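Local structure of GDSL-like Lipase/Acylhydrolase family protein (Neisseria meningitidis, 4K7J) at residues G84-G96 / A101-S113. The protein probably removes O-linked acetyl groups from peptidoglycan as an esterase of the SGNH (GDSL-like) hydrolase family. Numbering follows the deposited sequence.
Sequences GGIGWVYPANVKG and AVRHNGNWQSLTS
Ile86, in a classic beta bulge with Gly87 opposite Ile202, starts the contact by laying CG2 against Ala101 CB. Here a loop following helix 68-81 runs alongside strands 102-106 and 109-112, each outermost within this chain in its own antiparallel sheet, consistent with a galactose-binding-like beta domain. The Ile86 and Val102 side chains cross at about a right angle, and Ile86 CD1 presses unusually tightly on Val102 CG1 (3.4 Å). The other branch, Val102 CG2, meets Val89 CG2 tip to tip at 3.8 Å. Next, Tyr90 O accepts a hydrogen bond from His104 NE2 (2.7 Å, 160° at the hydrogen). The oxygen lies near the ring plane, although the donor sits above the carbonyl plane. Pro91 CB packs on Trp108 CZ3 (4.1 Å), and Pro91 O is buried without a polar partner. The Ala92 carbonyl carbon lies over the centre of one His104 face; with the edge bond, this should limit ring rotation. Asn93 slides past His104, amide and ring planes 73° apart, and water 1 donates to its OD1. Ser110 OG, held between its backbone N and carbonyl carbon (chi1 64°), donates in the carbonyl plane to a lone pair of Asn93 O, 2.8 Å away. Finally, Val94 CG1 touches Thr112 CG2 at 3.6 Å.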
loop_
_atom_site.group_PDB
_atom_site.type_symbol
_atom_site.label_atom_id
_atom_site.label_comp_id
_atom_site.label_asym_id
_atom_site.label_seq_id
_atom_site.Cartn_x
_atom_site.Cartn_y
_atom_site.Cartn_z
ATOM N N GLY A 84 3.448 6.309 -14.443
ATOM C CA GLY A 84 4.004 7.377 -13.630
ATOM C C GLY A 84 5.232 6.986 -12.818
ATOM O O GLY A 84 5.750 7.800 -12.061
ATOM N N GLY A 85 5.696 5.751 -12.967
ATOM C CA GLY A 85 6.860 5.284 -12.233
ATOM C C GLY A 85 6.553 4.259 -11.146
ATOM O O GLY A 85 5.393 3.872 -10.916
ATOM N N ILE A 86 7.596 3.818 -10.456
ATOM C CA ILE A 86 7.433 2.743 -9.486
ATOM C C ILE A 86 6.783 3.167 -8.167
ATOM O O ILE A 86 6.177 2.346 -7.480
ATOM C CB ILE A 86 8.753 2.042 -9.207
ATOM C CG1 ILE A 86 9.737 3.010 -8.577
ATOM C CG2 ILE A 86 9.320 1.467 -10.496
ATOM C CD1 ILE A 86 10.764 2.328 -7.756
ATOM N N GLY A 87 6.904 4.444 -7.818
ATOM C CA GLY A 87 6.277 4.961 -6.616
ATOM C C GLY A 87 7.085 4.740 -5.351
ATOM O O GLY A 87 8.321 4.675 -5.395
ATOM N N TRP A 88 6.375 4.633 -4.228
ATOM C CA TRP A 88 6.977 4.418 -2.914
ATOM C C TRP A 88 7.324 2.946 -2.732
ATOM O O TRP A 88 6.425 2.099 -2.727
ATOM C CB TRP A 88 6.006 4.826 -1.800
ATOM C CG TRP A 88 5.712 6.314 -1.711
ATOM C CD1 TRP A 88 4.606 6.965 -2.180
ATOM C CD2 TRP A 88 6.540 7.318 -1.097
ATOM N NE1 TRP A 88 4.691 8.316 -1.894
ATOM C CE2 TRP A 88 5.872 8.558 -1.237
ATOM C CE3 TRP A 88 7.786 7.288 -0.456
ATOM C CZ2 TRP A 88 6.405 9.760 -0.752
ATOM C CZ3 TRP A 88 8.320 8.481 0.032
ATOM C CH2 TRP A 88 7.628 9.703 -0.123
ATOM N N VAL A 89 8.615 2.643 -2.562
ATOM C CA VAL A 89 9.068 1.262 -2.369
ATOM C C VAL A 89 9.933 1.063 -1.107
ATOM O O VAL A 89 10.359 2.027 -0.482
ATOM C CB VAL A 89 9.840 0.772 -3.600
ATOM C CG1 VAL A 89 9.038 1.072 -4.867
ATOM C CG2 VAL A 89 11.205 1.440 -3.673
ATOM N N TYR A 90 10.181 -0.191 -0.736
ATOM C CA TYR A 90 10.979 -0.499 0.451
ATOM C C TYR A 90 12.366 0.103 0.313
ATOM O O TYR A 90 12.889 0.199 -0.788
ATOM C CB TYR A 90 11.155 -2.007 0.626
ATOM C CG TYR A 90 9.893 -2.818 0.852
ATOM C CD1 TYR A 90 8.702 -2.216 1.242
ATOM C CD2 TYR A 90 9.905 -4.203 0.693
ATOM C CE1 TYR A 90 7.553 -2.967 1.455
ATOM C CE2 TYR A 90 8.759 -4.969 0.905
ATOM C CZ TYR A 90 7.591 -4.346 1.283
ATOM O OH TYR A 90 6.459 -5.093 1.482
ATOM N N PRO A 91 12.979 0.485 1.435
ATOM C CA PRO A 91 14.370 0.942 1.366
ATOM C C PRO A 91 15.365 -0.226 1.311
ATOM O O PRO A 91 16.548 0.012 1.095
ATOM C CB PRO A 91 14.531 1.720 2.671
ATOM C CG PRO A 91 13.611 1.032 3.622
ATOM C CD PRO A 91 12.425 0.590 2.795
ATOM N N ALA A 92 14.889 -1.460 1.490
ATOM C CA ALA A 92 15.750 -2.647 1.527
ATOM C C ALA A 92 14.886 -3.893 1.423
ATOM O O ALA A 92 13.674 -3.798 1.577
ATOM C CB ALA A 92 16.561 -2.685 2.829
ATOM N N ASN A 93 15.497 -5.050 1.164
ATOM C CA ASN A 93 14.766 -6.314 1.234
ATOM C C ASN A 93 14.104 -6.427 2.595
ATOM O O ASN A 93 14.708 -6.090 3.607
ATOM C CB ASN A 93 15.681 -7.529 1.011
ATOM C CG ASN A 93 16.243 -7.583 -0.393
ATOM O OD1 ASN A 93 15.530 -7.308 -1.368
ATOM N ND2 ASN A 93 17.534 -7.920 -0.509
ATOM N N VAL A 94 12.859 -6.880 2.593
ATOM C CA VAL A 94 12.111 -7.148 3.810
ATOM C C VAL A 94 11.728 -8.620 3.804
ATOM O O VAL A 94 11.026 -9.083 2.896
ATOM C CB VAL A 94 10.817 -6.314 3.876
ATOM C CG1 VAL A 94 9.953 -6.744 5.084
ATOM C CG2 VAL A 94 11.123 -4.830 3.905
ATOM N N LYS A 95 12.186 -9.342 4.822
ATOM C CA LYS A 95 11.964 -10.783 4.926
ATOM C C LYS A 95 10.488 -11.138 4.845
ATOM O O LYS A 95 9.674 -10.592 5.583
ATOM C CB LYS A 95 12.543 -11.315 6.238
ATOM C CG LYS A 95 12.200 -12.765 6.506
ATOM C CD LYS A 95 13.150 -13.371 7.520
ATOM C CE LYS A 95 12.849 -14.840 7.736
ATOM N NZ LYS A 95 11.486 -14.996 8.316
ATOM N N GLY A 96 10.147 -12.039 3.931
ATOM C CA GLY A 96 8.783 -12.523 3.818
ATOM C C GLY A 96 7.879 -11.623 3.007
ATOM O O GLY A 96 6.683 -11.899 2.862
ATOM N N ALA A 101 8.502 -4.245 -8.439
ATOM C CA ALA A 101 8.979 -3.203 -9.356
ATOM C C ALA A 101 10.458 -2.818 -9.210
ATOM O O ALA A 101 11.012 -2.164 -10.095
ATOM C CB ALA A 101 8.105 -1.958 -9.225
ATOM N N VAL A 102 11.085 -3.195 -8.100
ATOM C CA VAL A 102 12.513 -2.935 -7.910
ATOM C C VAL A 102 13.245 -4.081 -7.244
ATOM O O VAL A 102 12.645 -4.898 -6.546
ATOM C CB VAL A 102 12.787 -1.690 -7.045
ATOM C CG1 VAL A 102 12.769 -0.452 -7.882
ATOM C CG2 VAL A 102 11.811 -1.612 -5.880
ATOM N N ARG A 103 14.558 -4.106 -7.445
ATOM C CA ARG A 103 15.435 -5.073 -6.805
ATOM C C ARG A 103 16.440 -4.329 -5.937
ATOM O O ARG A 103 16.893 -3.247 -6.306
ATOM C CB ARG A 103 16.153 -5.913 -7.856
ATOM C CG ARG A 103 15.199 -6.693 -8.752
ATOM C CD ARG A 103 15.933 -7.631 -9.709
ATOM N NE ARG A 103 16.522 -6.931 -10.849
ATOM C CZ ARG A 103 17.780 -6.506 -10.901
ATOM N NH1 ARG A 103 18.594 -6.709 -9.870
ATOM N NH2 ARG A 103 18.223 -5.880 -11.984
ATOM N N HIS A 104 16.777 -4.909 -4.786
ATOM C CA HIS A 104 17.662 -4.269 -3.820
ATOM C C HIS A 104 19.003 -4.980 -3.722
ATOM O O HIS A 104 19.071 -6.207 -3.681
ATOM C CB HIS A 104 17.025 -4.261 -2.427
ATOM C CG HIS A 104 15.800 -3.408 -2.309
ATOM N ND1 HIS A 104 14.542 -3.865 -2.642
ATOM C CD2 HIS A 104 15.636 -2.137 -1.870
ATOM C CE1 HIS A 104 13.658 -2.908 -2.421
ATOM N NE2 HIS A 104 14.293 -1.852 -1.949
ATOM N N ASN A 105 20.067 -4.196 -3.660
ATOM C CA ASN A 105 21.406 -4.729 -3.438
ATOM C C ASN A 105 22.200 -3.780 -2.547
ATOM O O ASN A 105 22.674 -2.749 -3.007
ATOM C CB ASN A 105 22.127 -4.913 -4.775
ATOM C CG ASN A 105 23.603 -5.228 -4.605
ATOM O OD1 ASN A 105 24.006 -5.918 -3.662
ATOM N ND2 ASN A 105 24.421 -4.712 -5.518
ATOM N N GLY A 106 22.338 -4.124 -1.273
ATOM C CA GLY A 106 23.032 -3.259 -0.341
ATOM C C GLY A 106 23.175 -3.888 1.021
ATOM O O GLY A 106 22.808 -5.044 1.218
ATOM N N ASN A 107 23.686 -3.123 1.974
ATOM C CA ASN A 107 23.952 -3.664 3.306
ATOM C C ASN A 107 23.038 -3.102 4.391
ATOM O O ASN A 107 23.248 -3.351 5.574
ATOM C CB ASN A 107 25.418 -3.452 3.688
ATOM C CG ASN A 107 25.835 -1.984 3.651
ATOM O OD1 ASN A 107 25.002 -1.082 3.734
ATOM N ND2 ASN A 107 27.143 -1.743 3.547
ATOM N N TRP A 108 22.026 -2.340 3.989
ATOM C CA TRP A 108 21.031 -1.845 4.946
ATOM C C TRP A 108 20.262 -3.006 5.600
ATOM O O TRP A 108 20.070 -4.061 4.983
ATOM C CB TRP A 108 20.059 -0.875 4.262
ATOM C CG TRP A 108 20.708 0.378 3.721
ATOM C CD1 TRP A 108 22.037 0.701 3.755
ATOM C CD2 TRP A 108 20.049 1.460 3.056
ATOM N NE1 TRP A 108 22.239 1.924 3.156
ATOM C CE2 TRP A 108 21.034 2.404 2.712
ATOM C CE3 TRP A 108 18.715 1.722 2.721
ATOM C CZ2 TRP A 108 20.727 3.598 2.056
ATOM C CZ3 TRP A 108 18.414 2.895 2.063
ATOM C CH2 TRP A 108 19.415 3.823 1.738
ATOM N N GLN A 109 19.824 -2.819 6.842
ATOM C CA GLN A 109 19.043 -3.858 7.521
ATOM C C GLN A 109 17.624 -3.405 7.845
ATOM O O GLN A 109 17.442 -2.474 8.621
ATOM C CB GLN A 109 19.739 -4.311 8.807
ATOM C CG GLN A 109 18.952 -5.411 9.528
ATOM C CD GLN A 109 18.774 -6.664 8.665
ATOM O OE1 GLN A 109 19.725 -7.132 8.019
ATOM N NE2 GLN A 109 17.548 -7.208 8.645
ATOM N N SER A 110 16.622 -4.073 7.270
ATOM C CA SER A 110 15.226 -3.693 7.508
ATOM C C SER A 110 14.695 -4.160 8.866
ATOM O O SER A 110 15.223 -5.088 9.476
ATOM C CB SER A 110 14.313 -4.218 6.399
ATOM O OG SER A 110 14.320 -5.640 6.393
ATOM N N LEU A 111 13.643 -3.487 9.317
ATOM C CA LEU A 111 12.951 -3.806 10.556
ATOM C C LEU A 111 11.495 -3.427 10.321
ATOM O O LEU A 111 11.222 -2.362 9.755
ATOM C CB LEU A 111 13.528 -2.983 11.710
ATOM C CG LEU A 111 12.757 -3.088 13.022
ATOM C CD1 LEU A 111 12.986 -4.461 13.611
ATOM C CD2 LEU A 111 13.138 -1.978 14.003
ATOM N N THR A 112 10.553 -4.291 10.704
ATOM C CA THR A 112 9.137 -3.963 10.513
ATOM C C THR A 112 8.318 -4.071 11.805
ATOM O O THR A 112 8.762 -4.658 12.790
ATOM C CB THR A 112 8.452 -4.842 9.443
ATOM O OG1 THR A 112 7.949 -6.049 10.048
ATOM C CG2 THR A 112 9.384 -5.153 8.285
ATOM N N SER A 113 7.101 -3.544 11.773
ATOM C CA SER A 113 6.257 -3.501 12.968
ATOM C C SER A 113 5.510 -4.813 13.191
ATOM O O SER A 113 4.796 -4.956 14.176
ATOM C CB SER A 113 5.268 -2.321 12.911
ATOM O OG SER A 113 4.519 -2.324 11.701
HETATM O O HOH W 1 15.904 -7.175 -4.177
HETATM O O HOH W 2 17.111 -5.817 5.096
HETATM O O HOH W 3 13.402 -7.918 7.131
#